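Local coordinates for Lin0861 protein (PDB 3O60), which is of unknown function but is probably a TetR-like transcriptional regulator that binds DNA through an N-terminal helix-turn-helix, at residues L98-I101 with Q102-L106. Sequence-based numbering, arbitrary orientation.
Sequences LRTI and QKNPL. With SO4 (sulfate ion), chain C.
Asn-104 and Thr-100 meet one helical turn apart in a local contact at the C-terminal end of helix 90-103, just before the chain passes through Asn-104 into helix 105-114. Three successive i+4 to i backbone hydrogen bonds close this last turn: Gln-102 N to Leu-98 O (3.1 Å), Lys-103 N to Arg-99 O (2.9 Å) and Asn-104 N to Thr-100 O (3.2 Å). The last is the most bent, 138° at its hydrogen, as Asn-104 leaves helical geometry. Asparagine is common at such helix ends; Asn-104 also holds the N-cap position of the next helix, but its side chain makes no capping bond and lies beside Thr-100 instead. Pro-105 suits the first turn of that helix, where its missing N-H costs no bond.

The side chains of Thr-100 and Asn-104 point the same way, with Thr-100 CG2 4.2 Å from Asn-104 OD1. CG2 stands anti to the backbone N, leaving Thr-100 OG1 beside that N, where it hydrogen-bonds back to Leu-96 O. Lys-103 lays CB and CE against Arg-99 O, and its long chain carries NZ to a salt bridge with Glu-82. Arg-99, exposed, offers its guanidinium edge to a sulfate, probably from the crystallisation liquor, through a weak hydrogen bond of 3.4 Å from Arg-99 NE to sulfate O1.

The junction is consistent with the all-helical C-terminal domain of TetR-like proteins: apolar Leu-98 and Ile-101 pack on Leu-156 of helix 144-162, while Thr-100 touches Phe-79 and Asn-104 touches Thr-75, both of helix 65-84.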
loop_
_atom_site.group_PDB
_atom_site.type_symbol
_atom_site.label_atom_id
_atom_site.label_comp_id
_atom_site.label_asym_id
_atom_site.label_seq_id
_atom_site.Cartn_x
_atom_site.Cartn_y
_atom_site.Cartn_z
ATOM N N LEU A 98 -7.211 9.272 -4.831
ATOM C CA LEU A 98 -7.788 8.586 -5.943
ATOM C C LEU A 98 -7.320 7.184 -6.000
ATOM O O LEU A 98 -8.105 6.276 -6.066
ATOM C CB LEU A 98 -7.359 9.239 -7.213
ATOM C CG LEU A 98 -7.961 10.584 -7.542
ATOM C CD1 LEU A 98 -7.938 10.769 -9.014
ATOM C CD2 LEU A 98 -9.341 10.698 -7.020
ATOM N N ARG A 99 -6.015 7.015 -6.016
ATOM C CA ARG A 99 -5.382 5.706 -6.063
ATOM C C ARG A 99 -5.962 4.745 -5.088
ATOM O O ARG A 99 -5.958 3.566 -5.290
ATOM C CB ARG A 99 -3.922 5.843 -5.702
ATOM C CG ARG A 99 -3.036 6.219 -6.830
ATOM C CD ARG A 99 -1.630 6.159 -6.404
ATOM N NE ARG A 99 -0.998 7.448 -6.477
ATOM C CZ ARG A 99 -0.339 7.984 -5.478
ATOM N NH1 ARG A 99 -0.235 7.340 -4.352
ATOM N NH2 ARG A 99 0.202 9.163 -5.597
ATOM N N THR A 100 -6.440 5.272 -3.996
ATOM C CA THR A 100 -6.937 4.467 -2.938
ATOM C C THR A 100 -8.332 4.047 -3.248
ATOM O O THR A 100 -8.734 2.998 -2.901
ATOM C CB THR A 100 -6.917 5.267 -1.681
ATOM O OG1 THR A 100 -5.572 5.631 -1.413
ATOM C CG2 THR A 100 -7.399 4.460 -0.553
ATOM N N ILE A 101 -9.092 4.866 -3.920
ATOM C CA ILE A 101 -10.422 4.445 -4.239
ATOM C C ILE A 101 -10.319 3.338 -5.254
ATOM O O ILE A 101 -11.077 2.410 -5.273
ATOM C CB ILE A 101 -11.244 5.598 -4.767
ATOM C CG1 ILE A 101 -11.353 6.659 -3.705
ATOM C CG2 ILE A 101 -12.607 5.150 -5.060
ATOM C CD1 ILE A 101 -11.949 7.876 -4.163
ATOM N N GLN A 102 -9.343 3.448 -6.111
ATOM C CA GLN A 102 -9.108 2.464 -7.164
ATOM C C GLN A 102 -8.571 1.129 -6.639
ATOM O O GLN A 102 -8.940 0.064 -7.121
ATOM C CB GLN A 102 -8.194 3.042 -8.242
ATOM C CG GLN A 102 -8.681 2.782 -9.658
ATOM C CD GLN A 102 -9.692 3.800 -10.137
ATOM O OE1 GLN A 102 -9.413 4.987 -10.181
ATOM N NE2 GLN A 102 -10.866 3.333 -10.516
ATOM N N LYS A 103 -7.651 1.216 -5.687
ATOM C CA LYS A 103 -7.043 0.055 -5.049
ATOM C C LYS A 103 -8.045 -0.775 -4.261
ATOM O O LYS A 103 -7.960 -1.996 -4.208
ATOM C CB LYS A 103 -5.899 0.493 -4.138
ATOM C CG LYS A 103 -5.012 -0.634 -3.654
ATOM C CD LYS A 103 -3.937 -0.108 -2.736
ATOM C CE LYS A 103 -3.626 1.333 -3.064
ATOM N NZ LYS A 103 -2.880 2.005 -1.979
ATOM N N ASN A 104 -9.014 -0.093 -3.671
ATOM C CA ASN A 104 -9.919 -0.680 -2.695
ATOM C C ASN A 104 -11.358 -0.836 -3.166
ATOM O O ASN A 104 -12.291 -0.689 -2.392
ATOM C CB ASN A 104 -9.855 0.088 -1.382
ATOM C CG ASN A 104 -8.567 -0.152 -0.642
ATOM O OD1 ASN A 104 -7.517 0.337 -1.035
ATOM N ND2 ASN A 104 -8.638 -0.917 0.432
ATOM N N PRO A 105 -11.526 -1.191 -4.431
ATOM C CA PRO A 105 -12.854 -1.302 -5.026
ATOM C C PRO A 105 -13.679 -2.351 -4.317
ATOM O O PRO A 105 -14.871 -2.171 -4.142
ATOM C CB PRO A 105 -12.551 -1.762 -6.446
ATOM C CG PRO A 105 -11.300 -2.511 -6.324
ATOM C CD PRO A 105 -10.497 -1.820 -5.272
ATOM N N LEU A 106 -13.041 -3.436 -3.911
ATOM C CA LEU A 106 -13.732 -4.502 -3.211
ATOM C C LEU A 106 -14.289 -4.019 -1.882
ATOM O O LEU A 106 -15.400 -4.362 -1.507
ATOM C CB LEU A 106 -12.779 -5.668 -2.977
ATOM C CG LEU A 106 -13.407 -7.057 -2.924
ATOM C CD1 LEU A 106 -14.764 -7.051 -3.592
ATOM C CD2 LEU A 106 -12.485 -8.062 -3.581
HETATM S S SO4 C . -1.341 8.463 -10.542
HETATM O O1 SO4 C . -2.216 8.656 -9.387
HETATM O O2 SO4 C . -0.089 9.150 -10.216
HETATM O O3 SO4 C . -1.174 7.029 -10.815
HETATM O O4 SO4 C . -1.912 9.072 -11.745
#